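Local coordinates for CELL WALL surface anchor family protein (Streptococcus pneumoniae, PDB 2WW8) that serves as the adhesin of the pneumococcal pilus and probably binds host cells through an integrin I-like domain, at residues S378-F383 / D530-F535. Residues are numbered along the deposited sequence; the frame is centred on the assembly and turned at random.
Sequences SQKVIF and DGYDVF. With CA (calcium ion), chain C.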
loop_
_atom_site.group_PDB
_atom_site.type_symbol
_atom_site.label_atom_id
_atom_site.label_comp_id
_atom_site.label_asym_id
_atom_site.label_seq_id
_atom_site.Cartn_x
_atom_site.Cartn_y
_atom_site.Cartn_z
ATOM N N SER A 378 10.252 -24.612 -29.497
ATOM C CA SER A 378 9.803 -24.611 -28.112
ATOM C C SER A 378 10.215 -25.956 -27.531
ATOM O O SER A 378 10.385 -26.957 -28.277
ATOM C CB SER A 378 8.297 -24.380 -27.980
ATOM O OG SER A 378 7.517 -25.508 -28.370
ATOM N N GLN A 379 10.384 -25.951 -26.206
ATOM C CA GLN A 379 10.629 -27.175 -25.500
ATOM C C GLN A 379 9.254 -27.706 -25.079
ATOM O O GLN A 379 8.518 -26.987 -24.403
ATOM C CB GLN A 379 11.399 -26.864 -24.225
ATOM C CG GLN A 379 11.870 -28.170 -23.528
ATOM C CD GLN A 379 13.011 -27.921 -22.498
ATOM O OE1 GLN A 379 13.463 -26.776 -22.300
ATOM N NE2 GLN A 379 13.457 -29.006 -21.811
ATOM N N LYS A 380 8.917 -28.930 -25.462
ATOM C CA LYS A 380 7.527 -29.430 -25.262
ATOM C C LYS A 380 7.525 -30.350 -24.051
ATOM O O LYS A 380 8.355 -31.249 -23.966
ATOM C CB LYS A 380 7.002 -30.155 -26.513
ATOM C CG LYS A 380 6.861 -29.140 -27.673
ATOM C CD LYS A 380 7.401 -29.623 -28.989
ATOM C CE LYS A 380 7.337 -28.620 -30.123
ATOM N NZ LYS A 380 8.552 -27.803 -30.465
ATOM N N VAL A 381 6.640 -30.088 -23.081
ATOM C CA VAL A 381 6.685 -30.739 -21.777
ATOM C C VAL A 381 5.290 -31.251 -21.419
ATOM O O VAL A 381 4.311 -30.568 -21.681
ATOM C CB VAL A 381 7.191 -29.731 -20.697
ATOM C CG1 VAL A 381 7.367 -30.381 -19.265
ATOM C CG2 VAL A 381 8.541 -29.075 -21.171
ATOM N N ILE A 382 5.223 -32.429 -20.804
ATOM C CA ILE A 382 4.025 -32.899 -20.104
ATOM C C ILE A 382 4.390 -33.139 -18.645
ATOM O O ILE A 382 5.428 -33.802 -18.361
ATOM C CB ILE A 382 3.523 -34.228 -20.761
ATOM C CG1 ILE A 382 3.203 -33.969 -22.264
ATOM C CG2 ILE A 382 2.414 -34.926 -19.972
ATOM C CD1 ILE A 382 3.145 -35.287 -23.066
ATOM N N PHE A 383 3.583 -32.529 -17.769
ATOM C CA PHE A 383 3.536 -32.900 -16.339
ATOM C C PHE A 383 2.248 -33.744 -16.101
ATOM O O PHE A 383 1.140 -33.281 -16.307
ATOM C CB PHE A 383 3.500 -31.622 -15.462
ATOM C CG PHE A 383 4.793 -30.882 -15.395
ATOM C CD1 PHE A 383 5.748 -31.225 -14.449
ATOM C CD2 PHE A 383 5.042 -29.805 -16.270
ATOM C CE1 PHE A 383 6.957 -30.499 -14.387
ATOM C CE2 PHE A 383 6.218 -29.098 -16.202
ATOM C CZ PHE A 383 7.184 -29.428 -15.266
ATOM N N ASP A 530 8.773 -38.414 -30.132
ATOM C CA ASP A 530 8.657 -36.968 -30.243
ATOM C C ASP A 530 9.604 -36.101 -29.403
ATOM O O ASP A 530 9.668 -34.904 -29.645
ATOM C CB ASP A 530 7.224 -36.572 -29.916
ATOM C CG ASP A 530 6.213 -37.259 -30.875
ATOM O OD1 ASP A 530 6.589 -37.726 -31.972
ATOM O OD2 ASP A 530 5.032 -37.307 -30.523
ATOM N N GLY A 531 10.285 -36.625 -28.390
ATOM C CA GLY A 531 11.378 -35.808 -27.839
ATOM C C GLY A 531 10.810 -34.907 -26.740
ATOM O O GLY A 531 11.498 -33.998 -26.305
ATOM N N TYR A 532 9.574 -35.128 -26.308
ATOM C CA TYR A 532 8.972 -34.398 -25.192
ATOM C C TYR A 532 9.709 -34.668 -23.890
ATOM O O TYR A 532 10.234 -35.775 -23.698
ATOM C CB TYR A 532 7.523 -34.732 -24.992
ATOM C CG TYR A 532 6.550 -34.613 -26.138
ATOM C CD1 TYR A 532 6.718 -33.672 -27.159
ATOM C CD2 TYR A 532 5.456 -35.494 -26.209
ATOM C CE1 TYR A 532 5.788 -33.581 -28.235
ATOM C CE2 TYR A 532 4.562 -35.429 -27.237
ATOM C CZ TYR A 532 4.703 -34.444 -28.219
ATOM O OH TYR A 532 3.788 -34.367 -29.255
ATOM N N ASP A 533 9.771 -33.671 -23.011
ATOM C CA ASP A 533 10.018 -33.982 -21.592
ATOM C C ASP A 533 8.672 -34.426 -20.981
ATOM O O ASP A 533 7.687 -33.701 -20.933
ATOM C CB ASP A 533 10.580 -32.785 -20.815
ATOM C CG ASP A 533 11.920 -32.340 -21.359
ATOM O OD1 ASP A 533 12.918 -32.974 -20.962
ATOM O OD2 ASP A 533 11.982 -31.378 -22.176
ATOM N N VAL A 534 8.639 -35.607 -20.387
ATOM C CA VAL A 534 7.396 -36.114 -19.770
ATOM C C VAL A 534 7.785 -36.506 -18.345
ATOM O O VAL A 534 8.607 -37.436 -18.173
ATOM C CB VAL A 534 6.879 -37.369 -20.509
ATOM C CG1 VAL A 534 5.542 -37.804 -19.895
ATOM C CG2 VAL A 534 6.698 -37.045 -22.018
ATOM N N PHE A 535 7.160 -35.823 -17.393
ATOM C CA PHE A 535 7.339 -36.008 -15.939
ATOM C C PHE A 535 6.038 -36.568 -15.333
ATOM O O PHE A 535 4.964 -36.094 -15.681
ATOM C CB PHE A 535 7.555 -34.632 -15.305
ATOM C CG PHE A 535 8.781 -33.936 -15.803
ATOM C CD1 PHE A 535 10.045 -34.430 -15.487
ATOM C CD2 PHE A 535 8.673 -32.782 -16.587
ATOM C CE1 PHE A 535 11.235 -33.788 -15.922
ATOM C CE2 PHE A 535 9.887 -32.117 -17.030
ATOM C CZ PHE A 535 11.152 -32.646 -16.730
HETATM CA CA CA C . 2.994 -38.191 -31.349
HETATM O O HOH W 1 4.585 -39.209 -32.917
HETATM O O HOH W 2 1.788 -39.624 -32.817
HETATM O O HOH W 3 2.772 -36.393 -32.953
#
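Ile382 meets the 530-535 segment with both backbone and side chain. Its N-H donates to Asp533 O at 2.8 Å, and its carbonyl accepts Phe535 N in a nearly straight bond (N-H...O 174°). A third rung, Asp533 N to Lys380 O, adds to the ladder between neighbouring parallel strands, in which Val381, Ile382 and Phe383 pair with Asp533, Val534 and Phe535. With CG1 beside the backbone N (chi1 -59°) and chi2 extended, the Ile382 side chain brings CD1 against Tyr532 CD2, at 3.9 Å, and Val534 CG2. Lys380 CB reaches the same tyrosine ring at CD1, and Leu370 of helix 359-373 packs against Lys380, Ile382 and Tyr532 on this face.

On the other face, Phe535 lies alongside Phe383. The two rings are near parallel, with planes 27° apart, but are slid so far that they barely overlap: Phe535 CD2 sits 3.6 Å above one face of the Phe383 ring, toward its rim. Val381 CG1 meets the edge of the Phe535 ring at CE2, and Tyr582 of helix 575-583 stacks on Phe535. Farther along this face, Asp533 OD2 takes a 2.8 Å hydrogen bond from Gln379 NE2. The glutamine chain is extended, and the acceptor lies close to its amide plane, whereas the carboxylate oxygen is approached from above its own plane.

The pairing joins two inner strands of the parallel sheet in a domain resembling von Willebrand A and integrin inserted domains, with helices on both faces. Beside it, Asp530 OD2 binds calcium together with Asp367, Asn526 and three waters; Asp367 also accepts a hydrogen bond from Tyr532 OH. Backbone bonds and apolar packing are thus joined by one side-chain hydrogen bond, Gln379 to Asp533, while Tyr532 links its buried ring contacts to the calcium site.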